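Local atomic coordinates of tRNA dimethylallyltransferase (Staphylococcus epidermidis ATCC 12228, PDB entry 3D3Q), a protein that probably catalyses transfer of a dimethylallyl group from dimethylallyl diphosphate to adenine 37 of tRNAs that read codons beginning with uridine. Residues E139-L150 with H162-I173. Residues are numbered along the deposited sequence; the frame is centred on the assembly and turned at random.
Sequences EHLNNNKLHEYL and HPNNRKRVLRAI
Arg166 reaches from the first turn of helix 166-173 across to the loop that leads into helix 143-150. Its CG stands anti to the backbone N (chi1 -157°) and the chain stays extended to NE, which lays the guanidinium across Leu146 CD2. CB lies beside the Asn143 side chain, and CG touches Leu146 CD2. NE and NH2 approach the same methyl, which sits over the centre of the guanidinium face, 3.6 Å from CZ of Arg166. At the tip, NH1 of Arg166 gives a hydrogen bond of 2.9 Å to O of Leu141, lying in that carbonyl's plane. Arginine suits the place because its flat end offers apolar carbon a face while its rim donates to a loop carbonyl.

Leu146 is a knob in a hole made by Arg166, Val169, Leu170 and Ile173, the packing of two helices whose axes run 33° from parallel, 10.0 Å apart. Leucine fits because its methyls diverge, CD1 to Ile173 CD1 and CD2 to Arg166 and Leu170. With helix 155-160 between them in sequence, they belong to an outlying group of helices, the contact's centre about 28 Å from that of the chain. Residues 167-171 are thought to meet substrate tRNA.

Branched Ile173 also packs its CG1 3.6 Å from CG of Leu150 and its CG2 at the edge of the Tyr149 ring. At the turn before helix 166-173, rigid Pro163 lays its CB over one face of His147, 3.8 Å from the ring centroid, a CH-pi contact.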
ATOM      1  N   GLU A 139      16.471  20.034 -12.950  1.00 60.28           N
ATOM      2  CA  GLU A 139      17.682  19.278 -12.634  1.00 60.44           C
ATOM      3  C   GLU A 139      18.887  20.180 -12.894  1.00 60.55           C
ATOM      4  O   GLU A 139      19.933  20.024 -12.271  1.00 61.56           O
ATOM      5  CB  GLU A 139      17.778  18.016 -13.497  1.00 60.09           C
ATOM      6  CG  GLU A 139      16.754  16.915 -13.174  1.00 61.26           C
ATOM      7  CD  GLU A 139      16.919  15.665 -14.057  1.00 63.03           C
ATOM      8  OE1 GLU A 139      16.787  15.793 -15.300  1.00 64.07           O
ATOM      9  OE2 GLU A 139      17.171  14.555 -13.515  1.00 61.60           O
ATOM     10  N   HIS A 140      18.734  21.129 -13.811  1.00 60.11           N
ATOM     11  CA  HIS A 140      19.812  22.046 -14.110  1.00 60.38           C
ATOM     12  C   HIS A 140      20.173  22.872 -12.874  1.00 59.48           C
ATOM     13  O   HIS A 140      21.327  22.899 -12.445  1.00 59.97           O
ATOM     14  CB  HIS A 140      19.417  22.982 -15.253  1.00 63.06           C
ATOM     15  CG  HIS A 140      19.868  24.397 -15.047  1.00 66.83           C
ATOM     16  ND1 HIS A 140      21.198  24.746 -14.922  1.00 68.19           N
ATOM     17  CD2 HIS A 140      19.163  25.543 -14.875  1.00 68.47           C
ATOM     18  CE1 HIS A 140      21.294  26.043 -14.682  1.00 69.31           C
ATOM     19  NE2 HIS A 140      20.073  26.551 -14.647  1.00 70.23           N
ATOM     20  N   LEU A 141      19.174  23.545 -12.311  1.00 58.24           N
ATOM     21  CA  LEU A 141      19.358  24.395 -11.140  1.00 56.59           C
ATOM     22  C   LEU A 141      20.263  23.802 -10.086  1.00 55.85           C
ATOM     23  O   LEU A 141      20.142  22.626  -9.714  1.00 55.05           O
ATOM     24  CB  LEU A 141      18.007  24.725 -10.491  1.00 57.37           C
ATOM     25  CG  LEU A 141      17.166  25.925 -10.939  1.00 56.87           C
ATOM     26  CD1 LEU A 141      16.714  25.777 -12.392  1.00 56.40           C
ATOM     27  CD2 LEU A 141      15.963  26.025 -10.010  1.00 57.87           C
ATOM     28  N   ASN A 142      21.171  24.626  -9.590  1.00 54.83           N
ATOM     29  CA  ASN A 142      22.088  24.172  -8.556  1.00 54.91           C
ATOM     30  C   ASN A 142      21.306  23.941  -7.272  1.00 54.03           C
ATOM     31  O   ASN A 142      20.095  24.140  -7.224  1.00 54.04           O
ATOM     32  CB  ASN A 142      23.158  25.226  -8.317  1.00 54.37           C
ATOM     33  CG  ASN A 142      22.569  26.547  -7.928  1.00 55.03           C
ATOM     34  OD1 ASN A 142      22.055  26.708  -6.820  1.00 55.17           O
ATOM     35  ND2 ASN A 142      22.623  27.511  -8.846  1.00 56.72           N
ATOM     36  N   ASN A 143      22.008  23.529  -6.228  1.00 52.54           N
ATOM     37  CA  ASN A 143      21.361  23.277  -4.955  1.00 51.10           C
ATOM     38  C   ASN A 143      20.656  24.493  -4.364  1.00 51.34           C
ATOM     39  O   ASN A 143      19.534  24.383  -3.872  1.00 51.95           O
ATOM     40  CB  ASN A 143      22.376  22.744  -3.956  1.00 50.75           C
ATOM     41  CG  ASN A 143      22.165  21.289  -3.645  1.00 47.63           C
ATOM     42  OD1 ASN A 143      23.020  20.652  -3.032  1.00 45.70           O
ATOM     43  ND2 ASN A 143      21.022  20.752  -4.059  1.00 44.14           N
ATOM     44  N   ASN A 144      21.310  25.650  -4.410  1.00 50.90           N
ATOM     45  CA  ASN A 144      20.727  26.874  -3.863  1.00 49.29           C
ATOM     46  C   ASN A 144      19.683  27.523  -4.772  1.00 48.08           C
ATOM     47  O   ASN A 144      18.672  28.035  -4.290  1.00 47.71           O
ATOM     48  CB  ASN A 144      21.823  27.898  -3.519  1.00 48.61           C
ATOM     49  CG  ASN A 144      22.281  27.817  -2.054  1.00 48.40           C
ATOM     50  OD1 ASN A 144      21.523  28.127  -1.126  1.00 47.47           O
ATOM     51  ND2 ASN A 144      23.530  27.403  -1.849  1.00 47.00           N
ATOM     52  N   LYS A 145      19.906  27.503  -6.079  1.00 46.74           N
ATOM     53  CA  LYS A 145      18.944  28.120  -6.979  1.00 46.60           C
ATOM     54  C   LYS A 145      17.605  27.396  -6.871  1.00 44.53           C
ATOM     55  O   LYS A 145      16.551  28.025  -6.905  1.00 43.30           O
ATOM     56  CB  LYS A 145      19.458  28.092  -8.419  1.00 48.77           C
ATOM     57  CG  LYS A 145      18.831  29.150  -9.329  1.00 53.74           C
ATOM     58  CD  LYS A 145      19.347  29.023 -10.778  1.00 57.32           C
ATOM     59  CE  LYS A 145      18.741  30.069 -11.723  1.00 56.95           C
ATOM     60  NZ  LYS A 145      19.086  29.761 -13.139  1.00 57.25           N
ATOM     61  N   LEU A 146      17.657  26.076  -6.722  1.00 43.66           N
ATOM     62  CA  LEU A 146      16.449  25.263  -6.592  1.00 43.08           C
ATOM     63  C   LEU A 146      15.766  25.516  -5.251  1.00 42.35           C
ATOM     64  O   LEU A 146      14.548  25.369  -5.124  1.00 41.00           O
ATOM     65  CB  LEU A 146      16.788  23.778  -6.702  1.00 42.52           C
ATOM     66  CG  LEU A 146      15.614  22.820  -6.478  1.00 41.77           C
ATOM     67  CD1 LEU A 146      14.686  22.881  -7.669  1.00 40.23           C
ATOM     68  CD2 LEU A 146      16.124  21.395  -6.276  1.00 41.41           C
ATOM     69  N   HIS A 147      16.569  25.880  -4.252  1.00 42.50           N
ATOM     70  CA  HIS A 147      16.072  26.173  -2.907  1.00 41.68           C
ATOM     71  C   HIS A 147      15.332  27.500  -2.928  1.00 42.48           C
ATOM     72  O   HIS A 147      14.285  27.635  -2.298  1.00 40.88           O
ATOM     73  CB  HIS A 147      17.236  26.250  -1.919  1.00 40.73           C
ATOM     74  CG  HIS A 147      16.810  26.342  -0.484  1.00 41.03           C
ATOM     75  ND1 HIS A 147      16.096  25.346   0.147  1.00 40.48           N
ATOM     76  CD2 HIS A 147      17.037  27.291   0.455  1.00 40.08           C
ATOM     77  CE1 HIS A 147      15.906  25.671   1.412  1.00 39.24           C
ATOM     78  NE2 HIS A 147      16.468  26.847   1.624  1.00 38.96           N
ATOM     79  N   GLU A 148      15.900  28.476  -3.647  1.00 44.54           N
ATOM     80  CA  GLU A 148      15.303  29.810  -3.777  1.00 46.10           C
ATOM     81  C   GLU A 148      13.914  29.587  -4.362  1.00 45.31           C
ATOM     82  O   GLU A 148      12.922  30.123  -3.871  1.00 45.45           O
ATOM     83  CB  GLU A 148      16.082  30.717  -4.758  1.00 48.95           C
ATOM     84  CG  GLU A 148      17.616  30.898  -4.563  1.00 53.59           C
ATOM     85  CD  GLU A 148      18.040  31.532  -3.235  1.00 55.67           C
ATOM     86  OE1 GLU A 148      19.262  31.793  -3.059  1.00 55.75           O
ATOM     87  OE2 GLU A 148      17.163  31.761  -2.366  1.00 56.38           O
ATOM     88  N   TYR A 149      13.873  28.788  -5.425  1.00 43.61           N
ATOM     89  CA  TYR A 149      12.642  28.455  -6.117  1.00 41.58           C
ATOM     90  C   TYR A 149      11.617  27.897  -5.154  1.00 40.76           C
ATOM     91  O   TYR A 149      10.452  28.269  -5.193  1.00 41.07           O
ATOM     92  CB  TYR A 149      12.915  27.428  -7.217  1.00 40.50           C
ATOM     93  CG  TYR A 149      11.674  26.988  -7.936  1.00 41.41           C
ATOM     94  CD1 TYR A 149      10.876  27.911  -8.601  1.00 42.25           C
ATOM     95  CD2 TYR A 149      11.281  25.649  -7.941  1.00 42.66           C
ATOM     96  CE1 TYR A 149       9.713  27.520  -9.256  1.00 45.05           C
ATOM     97  CE2 TYR A 149      10.112  25.242  -8.600  1.00 43.90           C
ATOM     98  CZ  TYR A 149       9.336  26.189  -9.255  1.00 44.94           C
ATOM     99  OH  TYR A 149       8.186  25.822  -9.923  1.00 46.88           O
ATOM    100  N   LEU A 150      12.049  27.000  -4.282  1.00 40.67           N
ATOM    101  CA  LEU A 150      11.132  26.406  -3.320  1.00 40.36           C
ATOM    102  C   LEU A 150      10.634  27.497  -2.372  1.00 42.74           C
ATOM    103  O   LEU A 150       9.430  27.603  -2.126  1.00 44.62           O
ATOM    104  CB  LEU A 150      11.839  25.288  -2.549  1.00 38.33           C
ATOM    105  CG  LEU A 150      11.081  24.178  -1.807  1.00 36.05           C
ATOM    106  CD1 LEU A 150      11.544  24.162  -0.353  1.00 33.03           C
ATOM    107  CD2 LEU A 150       9.566  24.363  -1.900  1.00 33.64           C
ATOM    108  N   HIS A 162      17.464  22.144   4.596  1.00 38.17           N
ATOM    109  CA  HIS A 162      18.717  22.763   4.166  1.00 38.14           C
ATOM    110  C   HIS A 162      18.875  22.601   2.643  1.00 38.02           C
ATOM    111  O   HIS A 162      18.566  21.550   2.087  1.00 37.83           O
ATOM    112  CB  HIS A 162      19.876  22.119   4.922  1.00 40.06           C
ATOM    113  CG  HIS A 162      21.208  22.743   4.643  1.00 42.92           C
ATOM    114  ND1 HIS A 162      21.874  22.566   3.449  1.00 42.82           N
ATOM    115  CD2 HIS A 162      22.001  23.538   5.403  1.00 43.64           C
ATOM    116  CE1 HIS A 162      23.021  23.223   3.486  1.00 43.92           C
ATOM    117  NE2 HIS A 162      23.122  23.821   4.660  1.00 44.29           N
ATOM    118  N   PRO A 163      19.350  23.648   1.942  1.00 38.50           N
ATOM    119  CA  PRO A 163      19.513  23.578   0.477  1.00 37.81           C
ATOM    120  C   PRO A 163      20.362  22.455  -0.121  1.00 38.11           C
ATOM    121  O   PRO A 163      20.346  22.216  -1.341  1.00 37.43           O
ATOM    122  CB  PRO A 163      20.010  24.989   0.098  1.00 37.81           C
ATOM    123  CG  PRO A 163      20.555  25.560   1.357  1.00 37.48           C
ATOM    124  CD  PRO A 163      19.699  24.984   2.460  1.00 37.98           C
ATOM    125  N   ASN A 164      21.076  21.739   0.737  1.00 38.11           N
ATOM    126  CA  ASN A 164      21.916  20.643   0.277  1.00 37.10           C
ATOM    127  C   ASN A 164      21.183  19.312   0.352  1.00 36.94           C
ATOM    128  O   ASN A 164      21.721  18.270  -0.032  1.00 38.67           O
ATOM    129  CB  ASN A 164      23.225  20.595   1.083  1.00 37.14           C
ATOM    130  CG  ASN A 164      24.268  21.586   0.562  1.00 37.37           C
ATOM    131  OD1 ASN A 164      25.357  21.725   1.124  1.00 36.48           O
ATOM    132  ND2 ASN A 164      23.936  22.268  -0.533  1.00 37.37           N
ATOM    133  N   ASN A 165      19.947  19.338   0.832  1.00 35.45           N
ATOM    134  CA  ASN A 165      19.158  18.113   0.903  1.00 35.14           C
ATOM    135  C   ASN A 165      18.204  18.114  -0.287  1.00 34.41           C
ATOM    136  O   ASN A 165      16.984  18.080  -0.120  1.00 34.23           O
ATOM    137  CB  ASN A 165      18.351  18.075   2.193  1.00 34.78           C
ATOM    138  CG  ASN A 165      17.679  16.743   2.403  1.00 34.96           C
ATOM    139  OD1 ASN A 165      17.487  15.982   1.451  1.00 37.78           O
ATOM    140  ND2 ASN A 165      17.318  16.447   3.638  1.00 31.57           N
ATOM    141  N   ARG A 166      18.774  18.139  -1.486  1.00 33.71           N
ATOM    142  CA  ARG A 166      17.983  18.203  -2.697  1.00 32.41           C
ATOM    143  C   ARG A 166      16.768  17.306  -2.673  1.00 32.61           C
ATOM    144  O   ARG A 166      15.695  17.704  -3.124  1.00 32.21           O
ATOM    145  CB  ARG A 166      18.833  17.876  -3.916  1.00 30.27           C
ATOM    146  CG  ARG A 166      18.255  18.439  -5.192  1.00 29.21           C
ATOM    147  CD  ARG A 166      18.896  17.813  -6.409  1.00 30.19           C
ATOM    148  NE  ARG A 166      18.569  18.491  -7.667  1.00 31.36           N
ATOM    149  CZ  ARG A 166      18.909  19.746  -7.950  1.00 33.14           C
ATOM    150  NH1 ARG A 166      18.572  20.267  -9.118  1.00 35.67           N
ATOM    151  NH2 ARG A 166      19.571  20.485  -7.062  1.00 30.80           N
ATOM    152  N   LYS A 167      16.919  16.102  -2.144  1.00 33.69           N
ATOM    153  CA  LYS A 167      15.782  15.185  -2.091  1.00 36.30           C
ATOM    154  C   LYS A 167      14.542  15.820  -1.467  1.00 36.89           C
ATOM    155  O   LYS A 167      13.521  16.010  -2.137  1.00 37.20           O
ATOM    156  CB  LYS A 167      16.129  13.933  -1.300  1.00 34.08           C
ATOM    157  CG  LYS A 167      16.062  12.693  -2.129  1.00 34.45           C
ATOM    158  CD  LYS A 167      14.653  12.257  -2.420  1.00 33.65           C
ATOM    159  CE  LYS A 167      14.684  10.794  -2.877  1.00 33.89           C
ATOM    160  NZ  LYS A 167      13.348  10.253  -3.242  1.00 33.04           N
ATOM    161  N   ARG A 168      14.622  16.137  -0.179  1.00 37.07           N
ATOM    162  CA  ARG A 168      13.474  16.722   0.478  1.00 38.08           C
ATOM    163  C   ARG A 168      12.964  17.996  -0.200  1.00 36.42           C
ATOM    164  O   ARG A 168      11.762  18.255  -0.190  1.00 36.69           O
ATOM    165  CB  ARG A 168      13.768  16.978   1.950  1.00 41.03           C
ATOM    166  CG  ARG A 168      13.433  15.787   2.832  1.00 45.62           C
ATOM    167  CD  ARG A 168      13.274  16.215   4.293  1.00 50.99           C
ATOM    168  NE  ARG A 168      12.297  17.304   4.451  1.00 53.70           N
ATOM    169  CZ  ARG A 168      11.924  17.801   5.631  1.00 55.38           C
ATOM    170  NH1 ARG A 168      12.446  17.308   6.754  1.00 57.21           N
ATOM    171  NH2 ARG A 168      11.028  18.775   5.689  1.00 54.50           N
ATOM    172  N   VAL A 169      13.864  18.772  -0.804  1.00 33.11           N
ATOM    173  CA  VAL A 169      13.460  19.992  -1.474  1.00 30.14           C
ATOM    174  C   VAL A 169      12.633  19.671  -2.706  1.00 30.72           C
ATOM    175  O   VAL A 169      11.616  20.327  -2.966  1.00 29.71           O
ATOM    176  CB  VAL A 169      14.676  20.864  -1.881  1.00 29.95           C
ATOM    177  CG1 VAL A 169      14.221  22.114  -2.627  1.00 27.38           C
ATOM    178  CG2 VAL A 169      15.456  21.279  -0.641  1.00 31.20           C
ATOM    179  N   LEU A 170      13.045  18.673  -3.477  1.00 30.04           N
ATOM    180  CA  LEU A 170      12.266  18.314  -4.664  1.00 31.78           C
ATOM    181  C   LEU A 170      10.895  17.786  -4.254  1.00 32.26           C
ATOM    182  O   LEU A 170       9.885  18.154  -4.839  1.00 31.14           O
ATOM    183  CB  LEU A 170      12.987  17.250  -5.507  1.00 31.59           C
ATOM    184  CG  LEU A 170      14.150  17.740  -6.368  1.00 30.71           C
ATOM    185  CD1 LEU A 170      14.886  16.533  -6.960  1.00 28.84           C
ATOM    186  CD2 LEU A 170      13.635  18.676  -7.454  1.00 27.36           C
ATOM    187  N   ARG A 171      10.874  16.926  -3.246  1.00 34.25           N
ATOM    188  CA  ARG A 171       9.631  16.372  -2.767  1.00 36.98           C
ATOM    189  C   ARG A 171       8.634  17.493  -2.473  1.00 37.43           C
ATOM    190  O   ARG A 171       7.446  17.369  -2.761  1.00 39.16           O
ATOM    191  CB  ARG A 171       9.883  15.564  -1.510  1.00 39.39           C
ATOM    192  CG  ARG A 171       9.474  14.128  -1.652  1.00 42.67           C
ATOM    193  CD  ARG A 171       8.292  13.823  -0.755  1.00 45.67           C
ATOM    194  NE  ARG A 171       7.046  14.520  -1.120  1.00 47.47           N
ATOM    195  CZ  ARG A 171       6.369  14.329  -2.250  1.00 48.05           C
ATOM    196  NH1 ARG A 171       5.249  15.000  -2.463  1.00 47.11           N
ATOM    197  NH2 ARG A 171       6.819  13.478  -3.168  1.00 49.89           N
ATOM    198  N   ALA A 172       9.123  18.586  -1.903  1.00 35.61           N
ATOM    199  CA  ALA A 172       8.273  19.716  -1.599  1.00 35.25           C
ATOM    200  C   ALA A 172       7.867  20.396  -2.906  1.00 36.71           C
ATOM    201  O   ALA A 172       6.684  20.630  -3.156  1.00 37.48           O
ATOM    202  CB  ALA A 172       9.003  20.696  -0.693  1.00 32.85           C
ATOM    203  N   ILE A 173       8.842  20.714  -3.750  1.00 37.62           N
ATOM    204  CA  ILE A 173       8.557  21.341  -5.035  1.00 37.83           C
ATOM    205  C   ILE A 173       7.662  20.435  -5.881  1.00 39.58           C
ATOM    206  O   ILE A 173       6.766  20.903  -6.580  1.00 40.26           O
ATOM    207  CB  ILE A 173       9.860  21.625  -5.784  1.00 37.44           C
ATOM    208  CG1 ILE A 173      10.660  22.654  -4.993  1.00 36.68           C
ATOM    209  CG2 ILE A 173       9.570  22.120  -7.189  1.00 37.08           C
ATOM    210  CD1 ILE A 173      12.075  22.773  -5.440  1.00 37.12           C
TER